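Local atomic coordinates of protein synthesis inhibitor, putative (Thermotoga maritima, PDB entry 2B33), a protein that belongs to the RutC (YjgF-like) family, is a putative endoribonuclease, may have deaminase activity, and can bind calcium. Residues T92-F97 against R115-V120; T58-T63 against V100-S105. One frame throughout, in Å; residues are numbered along the deposited sequence.

How the contacts relate
Both contacts are largely buried, and they meet on helix 97-108. Contact 1 joins the loop that leads into this helix to strand 114-119, an outermost strand of the sheet within the chain. Contact 2 packs the helix itself against the start of helix 59-76. Contact 1 is built from an aromatic pair, a methionine and a water, at the side of the fold where a second subunit closes in. Contact 2 is aliphatic, with two glutamates near each other at its more exposed side. Phe117 and Arg115 of contact 1 link the two, since Phe117 touches Val100 and Asn101, and Arg115 makes a cation-pi contact with Tyr104.

Contact 1 (T92-F97 against R115-V120); sequences TSMDYF and RSFVAV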
ATOM      1  N   THR A  92      10.826  10.253  -5.381  1.00 34.61           N
ATOM      2  CA  THR A  92      10.439  11.617  -5.758  1.00 36.27           C
ATOM      3  C   THR A  92      10.557  11.814  -7.271  1.00 35.75           C
ATOM      4  O   THR A  92      10.091  12.821  -7.794  1.00 35.86           O
ATOM      5  CB  THR A  92      11.262  12.681  -5.012  1.00 35.43           C
ATOM      6  OG1 THR A  92      12.654  12.349  -5.087  1.00 37.56           O
ATOM      7  CG2 THR A  92      10.825  12.744  -3.558  1.00 38.70           C
ATOM      8  N   SER A  93      11.155  10.842  -7.964  1.00 36.23           N
ATOM      9  CA  SER A  93      11.344  10.920  -9.404  1.00 35.95           C
ATOM     10  C   SER A  93      11.523   9.552 -10.039  1.00 35.96           C
ATOM     11  O   SER A  93      12.273   8.728  -9.527  1.00 36.86           O
ATOM     12  CB  SER A  93      12.596  11.731  -9.715  1.00 35.75           C
ATOM     13  OG  SER A  93      12.859  11.733 -11.109  1.00 34.75           O
ATOM     14  N   MET A  94      10.866   9.334 -11.179  1.00 35.31           N
ATOM     15  CA  MET A  94      11.025   8.086 -11.935  1.00 35.14           C
ATOM     16  C   MET A  94      12.378   7.957 -12.643  1.00 34.74           C
ATOM     17  O   MET A  94      12.738   6.842 -13.061  1.00 34.03           O
ATOM     18  CB  MET A  94       9.878   7.873 -12.932  1.00 34.90           C
ATOM     19  CG  MET A  94       8.601   7.409 -12.274  1.00 36.46           C
ATOM     20  SD  MET A  94       8.812   5.842 -11.427  1.00 41.81           S
ATOM     21  CE  MET A  94       7.296   5.781 -10.563  1.00 42.76           C
ATOM     22  N   ASP A  95      13.117   9.071 -12.757  1.00 34.25           N
ATOM     23  CA  ASP A  95      14.486   9.080 -13.294  1.00 34.97           C
ATOM     24  C   ASP A  95      15.405   8.082 -12.577  1.00 36.08           C
ATOM     25  O   ASP A  95      16.393   7.629 -13.153  1.00 36.12           O
ATOM     26  CB  ASP A  95      15.124  10.475 -13.159  1.00 35.18           C
ATOM     27  CG  ASP A  95      14.433  11.519 -13.983  1.00 36.89           C
ATOM     28  OD1 ASP A  95      13.557  11.145 -14.776  1.00 33.60           O
ATOM     29  OD2 ASP A  95      14.770  12.716 -13.831  1.00 42.18           O
ATOM     30  N   TYR A  96      15.085   7.774 -11.320  1.00 37.64           N
ATOM     31  CA  TYR A  96      15.830   6.815 -10.505  1.00 38.87           C
ATOM     32  C   TYR A  96      15.473   5.331 -10.712  1.00 39.76           C
ATOM     33  O   TYR A  96      16.116   4.469 -10.111  1.00 39.43           O
ATOM     34  CB  TYR A  96      15.610   7.129  -9.010  1.00 38.74           C
ATOM     35  CG  TYR A  96      15.878   8.571  -8.603  1.00 37.84           C
ATOM     36  CD1 TYR A  96      17.013   9.243  -9.051  1.00 36.81           C
ATOM     37  CD2 TYR A  96      15.022   9.244  -7.734  1.00 33.10           C
ATOM     38  CE1 TYR A  96      17.264  10.567  -8.683  1.00 38.23           C
ATOM     39  CE2 TYR A  96      15.276  10.570  -7.354  1.00 37.79           C
ATOM     40  CZ  TYR A  96      16.400  11.217  -7.833  1.00 35.06           C
ATOM     41  OH  TYR A  96      16.663  12.514  -7.472  1.00 39.08           O
ATOM     42  N   PHE A  97      14.471   5.036 -11.543  1.00 39.89           N
ATOM     43  CA  PHE A  97      13.987   3.663 -11.763  1.00 38.46           C
ATOM     44  C   PHE A  97      15.077   2.650 -12.102  1.00 37.67           C
ATOM     45  O   PHE A  97      15.242   1.657 -11.383  1.00 36.11           O
ATOM     46  CB  PHE A  97      12.923   3.655 -12.863  1.00 39.08           C
ATOM     47  CG  PHE A  97      12.261   2.316 -13.078  1.00 42.03           C
ATOM     48  CD1 PHE A  97      11.263   1.878 -12.212  1.00 43.96           C
ATOM     49  CD2 PHE A  97      12.603   1.513 -14.161  1.00 44.49           C
ATOM     50  CE1 PHE A  97      10.629   0.659 -12.407  1.00 44.26           C
ATOM     51  CE2 PHE A  97      11.971   0.291 -14.367  1.00 45.35           C
ATOM     52  CZ  PHE A  97      10.979  -0.135 -13.485  1.00 43.51           C
ATOM     53  N   ARG A 115       5.584  -6.227  -6.826  1.00 33.47           N
ATOM     54  CA  ARG A 115       6.032  -4.863  -6.582  1.00 33.87           C
ATOM     55  C   ARG A 115       5.237  -3.764  -7.295  1.00 33.04           C
ATOM     56  O   ARG A 115       4.652  -3.988  -8.350  1.00 32.04           O
ATOM     57  CB  ARG A 115       7.500  -4.755  -7.012  1.00 33.29           C
ATOM     58  CG  ARG A 115       8.200  -3.469  -6.616  1.00 37.00           C
ATOM     59  CD  ARG A 115       9.631  -3.427  -7.101  1.00 39.10           C
ATOM     60  NE  ARG A 115       9.730  -3.301  -8.557  1.00 44.39           N
ATOM     61  CZ  ARG A 115      10.867  -3.129  -9.234  1.00 42.66           C
ATOM     62  NH1 ARG A 115      12.038  -3.046  -8.599  1.00 42.22           N
ATOM     63  NH2 ARG A 115      10.837  -3.033 -10.564  1.00 42.15           N
ATOM     64  N   SER A 116       5.212  -2.587  -6.666  1.00 33.00           N
ATOM     65  CA  SER A 116       4.691  -1.337  -7.245  1.00 32.32           C
ATOM     66  C   SER A 116       5.785  -0.301  -7.010  1.00 31.32           C
ATOM     67  O   SER A 116       6.392  -0.259  -5.944  1.00 29.39           O
ATOM     68  CB  SER A 116       3.384  -0.872  -6.609  1.00 32.38           C
ATOM     69  OG  SER A 116       2.279  -1.599  -7.103  1.00 31.40           O
ATOM     70  N   PHE A 117       6.043   0.514  -8.025  1.00 32.96           N
ATOM     71  CA  PHE A 117       7.073   1.532  -7.991  1.00 34.00           C
ATOM     72  C   PHE A 117       6.354   2.804  -8.428  1.00 35.55           C
ATOM     73  O   PHE A 117       5.917   2.897  -9.580  1.00 36.89           O
ATOM     74  CB  PHE A 117       8.168   1.138  -8.978  1.00 35.67           C
ATOM     75  CG  PHE A 117       9.507   1.790  -8.738  1.00 33.98           C
ATOM     76  CD1 PHE A 117       9.667   3.166  -8.813  1.00 40.28           C
ATOM     77  CD2 PHE A 117      10.631   1.008  -8.530  1.00 35.07           C
ATOM     78  CE1 PHE A 117      10.912   3.747  -8.626  1.00 38.64           C
ATOM     79  CE2 PHE A 117      11.867   1.581  -8.349  1.00 37.25           C
ATOM     80  CZ  PHE A 117      12.014   2.947  -8.400  1.00 38.73           C
ATOM     81  N   VAL A 118       6.203   3.759  -7.506  1.00 36.24           N
ATOM     82  CA  VAL A 118       5.507   5.030  -7.776  1.00 36.23           C
ATOM     83  C   VAL A 118       6.333   6.217  -7.297  1.00 35.88           C
ATOM     84  O   VAL A 118       7.142   6.085  -6.377  1.00 36.29           O
ATOM     85  CB  VAL A 118       4.091   5.079  -7.128  1.00 36.09           C
ATOM     86  CG1 VAL A 118       3.226   3.987  -7.696  1.00 37.85           C
ATOM     87  CG2 VAL A 118       4.147   4.972  -5.596  1.00 37.94           C
ATOM     88  N   ALA A 119       6.122   7.369  -7.930  1.00 35.03           N
ATOM     89  CA  ALA A 119       6.833   8.599  -7.574  1.00 35.75           C
ATOM     90  C   ALA A 119       5.850   9.574  -6.938  1.00 35.44           C
ATOM     91  O   ALA A 119       4.926  10.050  -7.602  1.00 34.90           O
ATOM     92  CB  ALA A 119       7.498   9.229  -8.782  1.00 34.92           C
ATOM     93  N   VAL A 120       6.057   9.847  -5.648  1.00 35.49           N
ATOM     94  CA  VAL A 120       5.206  10.760  -4.877  1.00 35.35           C
ATOM     95  C   VAL A 120       5.808  12.171  -4.884  1.00 34.98           C
ATOM     96  O   VAL A 120       6.874  12.401  -5.456  1.00 33.13           O
ATOM     97  CB  VAL A 120       4.947  10.248  -3.426  1.00 35.70           C
ATOM     98  CG1 VAL A 120       4.323   8.866  -3.457  1.00 34.29           C
ATOM     99  CG2 VAL A 120       6.220  10.261  -2.558  1.00 37.39           C
TER
HETATM  100  O   HOH W   1       8.317  14.552  -6.485  1.00 29.89           O
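The Phe97 ring turns its edge to one face of Phe117. Its CD1 lies over the centre of that face, and the centroids are 5.0 Å apart with the planes at 66°, an edge-to-face pair. Phe97 CG is anti to the backbone N (chi1 -174°), which carries the ring from the first turn of the helix to the strand. The guanidinium of Arg115 has Phe117 CD2 over one face, and its NH2 approaches Phe97 CZ obliquely at 4.1 Å. Met94 reaches Phe117 from the loop, with SD 3.8 Å from CD1 in an oblique Met-aromatic contact. Its chain bends at chi2 (-61°), and the methyl CE lies against the strand backbone, 3.3 Å from both Phe117 O and Ala119 N. Water 1 lies between Thr92 O and Val120 O, 2.8 Å from each, and can bridge the two backbones. The loop before helix 97-108 thus packs on strand 114-119, an edge strand within the chain, beside a subunit interface of the trimer. There Met94 N hydrogen-bonds to Gln122 of the second subunit. Loop and strand are held by dispersion and ring electrostatics, their polar link being a water between two carbonyls.

Contact 2 (T58-T63 against V100-S105); sequences TIEEKT and VNEVYS
Apolar packing carries most of the contact. Val103 CG2 presses on Glu60 CB at 3.5 Å, so the glutamate serves here through its aliphatic stem. Thr63 is turned with OG1 beside the backbone N (chi1 -55°), which directs the methyl CG2 to Val103 CB, 3.9 Å away. Val100 CG2 sits between Ile59 CG1, at 4.0 Å, and Thr63 OG1. The polar bonds stay within each helix. Thr63 OG1 donates to Ile59 O at 2.7 Å, from the opposite face of the carbonyl plane to Thr63 N, so two bonds grip that oxygen. Thr58 and Glu61 form a capping box at the start of helix 59-76. An alanine in place of Thr63 would lose both branches, and is likely to leave a gap beside Val100 and Val103 and Ile59 O with one donor fewer. Charge enters where Glu60 OE2 and Glu102 OE1 lie 4.1 Å apart. This is plain helix-helix packing of 59-76 on 97-108, away from the calcium site. The short helical segments, 8.9 Å apart at their axes and crossing at -39°, are joined by aliphatic packing, while the two carboxylates probably oppose it mildly.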
ATOM      1  N   THR A  58      24.965   9.052  -3.999  1.00 34.61           N
ATOM      2  CA  THR A  58      24.210   8.574  -5.170  1.00 33.94           C
ATOM      3  C   THR A  58      22.924   7.862  -4.766  1.00 33.07           C
ATOM      4  O   THR A  58      22.747   7.483  -3.607  1.00 33.43           O
ATOM      5  CB  THR A  58      25.020   7.616  -6.070  1.00 33.93           C
ATOM      6  OG1 THR A  58      25.263   6.377  -5.395  1.00 37.49           O
ATOM      7  CG2 THR A  58      26.339   8.251  -6.499  1.00 34.09           C
ATOM      8  N   ILE A  59      22.026   7.686  -5.728  1.00 32.34           N
ATOM      9  CA  ILE A  59      20.762   6.994  -5.473  1.00 32.00           C
ATOM     10  C   ILE A  59      20.984   5.492  -5.212  1.00 32.59           C
ATOM     11  O   ILE A  59      20.167   4.858  -4.540  1.00 32.86           O
ATOM     12  CB  ILE A  59      19.712   7.255  -6.604  1.00 31.45           C
ATOM     13  CG1 ILE A  59      18.292   6.896  -6.149  1.00 31.29           C
ATOM     14  CG2 ILE A  59      20.076   6.538  -7.914  1.00 32.04           C
ATOM     15  CD1 ILE A  59      17.752   7.720  -4.988  1.00 28.37           C
ATOM     16  N   GLU A  60      22.079   4.936  -5.734  1.00 32.59           N
ATOM     17  CA  GLU A  60      22.441   3.550  -5.462  1.00 33.72           C
ATOM     18  C   GLU A  60      22.813   3.382  -3.976  1.00 34.37           C
ATOM     19  O   GLU A  60      22.386   2.431  -3.332  1.00 33.83           O
ATOM     20  CB  GLU A  60      23.586   3.083  -6.367  1.00 33.28           C
ATOM     21  CG  GLU A  60      23.239   2.966  -7.872  1.00 32.42           C
ATOM     22  CD  GLU A  60      23.490   4.235  -8.702  1.00 31.57           C
ATOM     23  OE1 GLU A  60      23.398   5.373  -8.179  1.00 25.78           O
ATOM     24  OE2 GLU A  60      23.770   4.074  -9.908  1.00 31.93           O
ATOM     25  N   GLU A  61      23.590   4.328  -3.453  1.00 36.09           N
ATOM     26  CA  GLU A  61      23.987   4.353  -2.044  1.00 37.20           C
ATOM     27  C   GLU A  61      22.786   4.537  -1.114  1.00 36.01           C
ATOM     28  O   GLU A  61      22.750   3.954  -0.035  1.00 36.86           O
ATOM     29  CB  GLU A  61      25.028   5.459  -1.814  1.00 37.04           C
ATOM     30  CG  GLU A  61      26.363   5.166  -2.497  1.00 38.72           C
ATOM     31  CD  GLU A  61      27.378   6.290  -2.392  1.00 39.73           C
ATOM     32  OE1 GLU A  61      27.006   7.411  -1.987  1.00 47.48           O
ATOM     33  OE2 GLU A  61      28.563   6.042  -2.725  1.00 43.53           O
ATOM     34  N   LYS A  62      21.818   5.352  -1.527  1.00 34.88           N
ATOM     35  CA  LYS A  62      20.599   5.561  -0.741  1.00 33.59           C
ATOM     36  C   LYS A  62      19.702   4.314  -0.757  1.00 34.40           C
ATOM     37  O   LYS A  62      19.159   3.934   0.275  1.00 34.19           O
ATOM     38  CB  LYS A  62      19.849   6.804  -1.214  1.00 33.79           C
ATOM     39  CG  LYS A  62      20.625   8.095  -0.938  1.00 31.41           C
ATOM     40  CD  LYS A  62      20.016   9.295  -1.605  1.00 30.14           C
ATOM     41  CE  LYS A  62      20.941  10.496  -1.487  1.00 31.15           C
ATOM     42  NZ  LYS A  62      20.509  11.637  -2.314  1.00 32.89           N
ATOM     43  N   THR A  63      19.577   3.673  -1.919  1.00 35.10           N
ATOM     44  CA  THR A  63      18.798   2.438  -2.069  1.00 35.49           C
ATOM     45  C   THR A  63      19.434   1.290  -1.281  1.00 36.38           C
ATOM     46  O   THR A  63      18.730   0.428  -0.737  1.00 38.30           O
ATOM     47  CB  THR A  63      18.703   2.011  -3.553  1.00 35.73           C
ATOM     48  OG1 THR A  63      18.186   3.089  -4.327  1.00 31.60           O
ATOM     49  CG2 THR A  63      17.800   0.784  -3.736  1.00 37.08           C
ATOM     50  N   VAL A 100      17.752   2.286  -9.250  1.00 37.76           N
ATOM     51  CA  VAL A 100      17.153   1.689  -8.057  1.00 36.80           C
ATOM     52  C   VAL A 100      16.979   0.191  -8.305  1.00 37.69           C
ATOM     53  O   VAL A 100      17.310  -0.611  -7.436  1.00 37.30           O
ATOM     54  CB  VAL A 100      15.782   2.342  -7.665  1.00 37.60           C
ATOM     55  CG1 VAL A 100      15.024   1.493  -6.613  1.00 36.58           C
ATOM     56  CG2 VAL A 100      15.986   3.765  -7.132  1.00 36.68           C
ATOM     57  N   ASN A 101      16.469  -0.172  -9.483  1.00 37.84           N
ATOM     58  CA  ASN A 101      16.300  -1.574  -9.864  1.00 38.47           C
ATOM     59  C   ASN A 101      17.612  -2.348  -9.853  1.00 38.42           C
ATOM     60  O   ASN A 101      17.630  -3.527  -9.503  1.00 37.59           O
ATOM     61  CB  ASN A 101      15.665  -1.711 -11.257  1.00 39.33           C
ATOM     62  CG  ASN A 101      14.182  -1.369 -11.279  1.00 41.58           C
ATOM     63  OD1 ASN A 101      13.619  -0.874 -10.307  1.00 49.29           O
ATOM     64  ND2 ASN A 101      13.544  -1.637 -12.406  1.00 48.51           N
ATOM     65  N   GLU A 102      18.691  -1.676 -10.251  1.00 37.94           N
ATOM     66  CA  GLU A 102      20.034  -2.260 -10.302  1.00 38.60           C
ATOM     67  C   GLU A 102      20.462  -2.739  -8.913  1.00 37.24           C
ATOM     68  O   GLU A 102      20.899  -3.872  -8.751  1.00 37.18           O
ATOM     69  CB  GLU A 102      21.004  -1.203 -10.855  1.00 38.05           C
ATOM     70  CG  GLU A 102      22.424  -1.641 -11.150  1.00 42.03           C
ATOM     71  CD  GLU A 102      23.243  -0.539 -11.832  1.00 42.95           C
ATOM     72  OE1 GLU A 102      22.797   0.632 -11.873  1.00 46.01           O
ATOM     73  OE2 GLU A 102      24.345  -0.841 -12.331  1.00 54.82           O
ATOM     74  N   VAL A 103      20.304  -1.875  -7.914  1.00 36.35           N
ATOM     75  CA  VAL A 103      20.632  -2.211  -6.522  1.00 35.78           C
ATOM     76  C   VAL A 103      19.595  -3.197  -5.944  1.00 35.96           C
ATOM     77  O   VAL A 103      19.955  -4.128  -5.232  1.00 36.06           O
ATOM     78  CB  VAL A 103      20.716  -0.940  -5.621  1.00 35.13           C
ATOM     79  CG1 VAL A 103      21.053  -1.320  -4.182  1.00 35.40           C
ATOM     80  CG2 VAL A 103      21.749   0.059  -6.172  1.00 33.37           C
ATOM     81  N   TYR A 104      18.321  -2.972  -6.258  1.00 36.04           N
ATOM     82  CA  TYR A 104      17.208  -3.814  -5.816  1.00 36.54           C
ATOM     83  C   TYR A 104      17.413  -5.278  -6.227  1.00 36.30           C
ATOM     84  O   TYR A 104      17.191  -6.181  -5.425  1.00 36.25           O
ATOM     85  CB  TYR A 104      15.906  -3.264  -6.410  1.00 36.66           C
ATOM     86  CG  TYR A 104      14.624  -3.890  -5.928  1.00 36.59           C
ATOM     87  CD1 TYR A 104      14.150  -5.064  -6.490  1.00 38.94           C
ATOM     88  CD2 TYR A 104      13.849  -3.274  -4.952  1.00 36.89           C
ATOM     89  CE1 TYR A 104      12.967  -5.635  -6.073  1.00 36.64           C
ATOM     90  CE2 TYR A 104      12.656  -3.835  -4.534  1.00 36.03           C
ATOM     91  CZ  TYR A 104      12.219  -5.020  -5.100  1.00 36.97           C
ATOM     92  OH  TYR A 104      11.039  -5.607  -4.698  1.00 41.39           O
ATOM     93  N   SER A 105      17.845  -5.490  -7.473  1.00 36.67           N
ATOM     94  CA  SER A 105      18.125  -6.828  -8.018  1.00 37.56           C
ATOM     95  C   SER A 105      19.160  -7.623  -7.230  1.00 37.61           C
ATOM     96  O   SER A 105      19.129  -8.853  -7.237  1.00 36.64           O
ATOM     97  CB  SER A 105      18.654  -6.733  -9.455  1.00 37.09           C
ATOM     98  OG  SER A 105      17.716  -6.144 -10.322  1.00 40.36           O
TER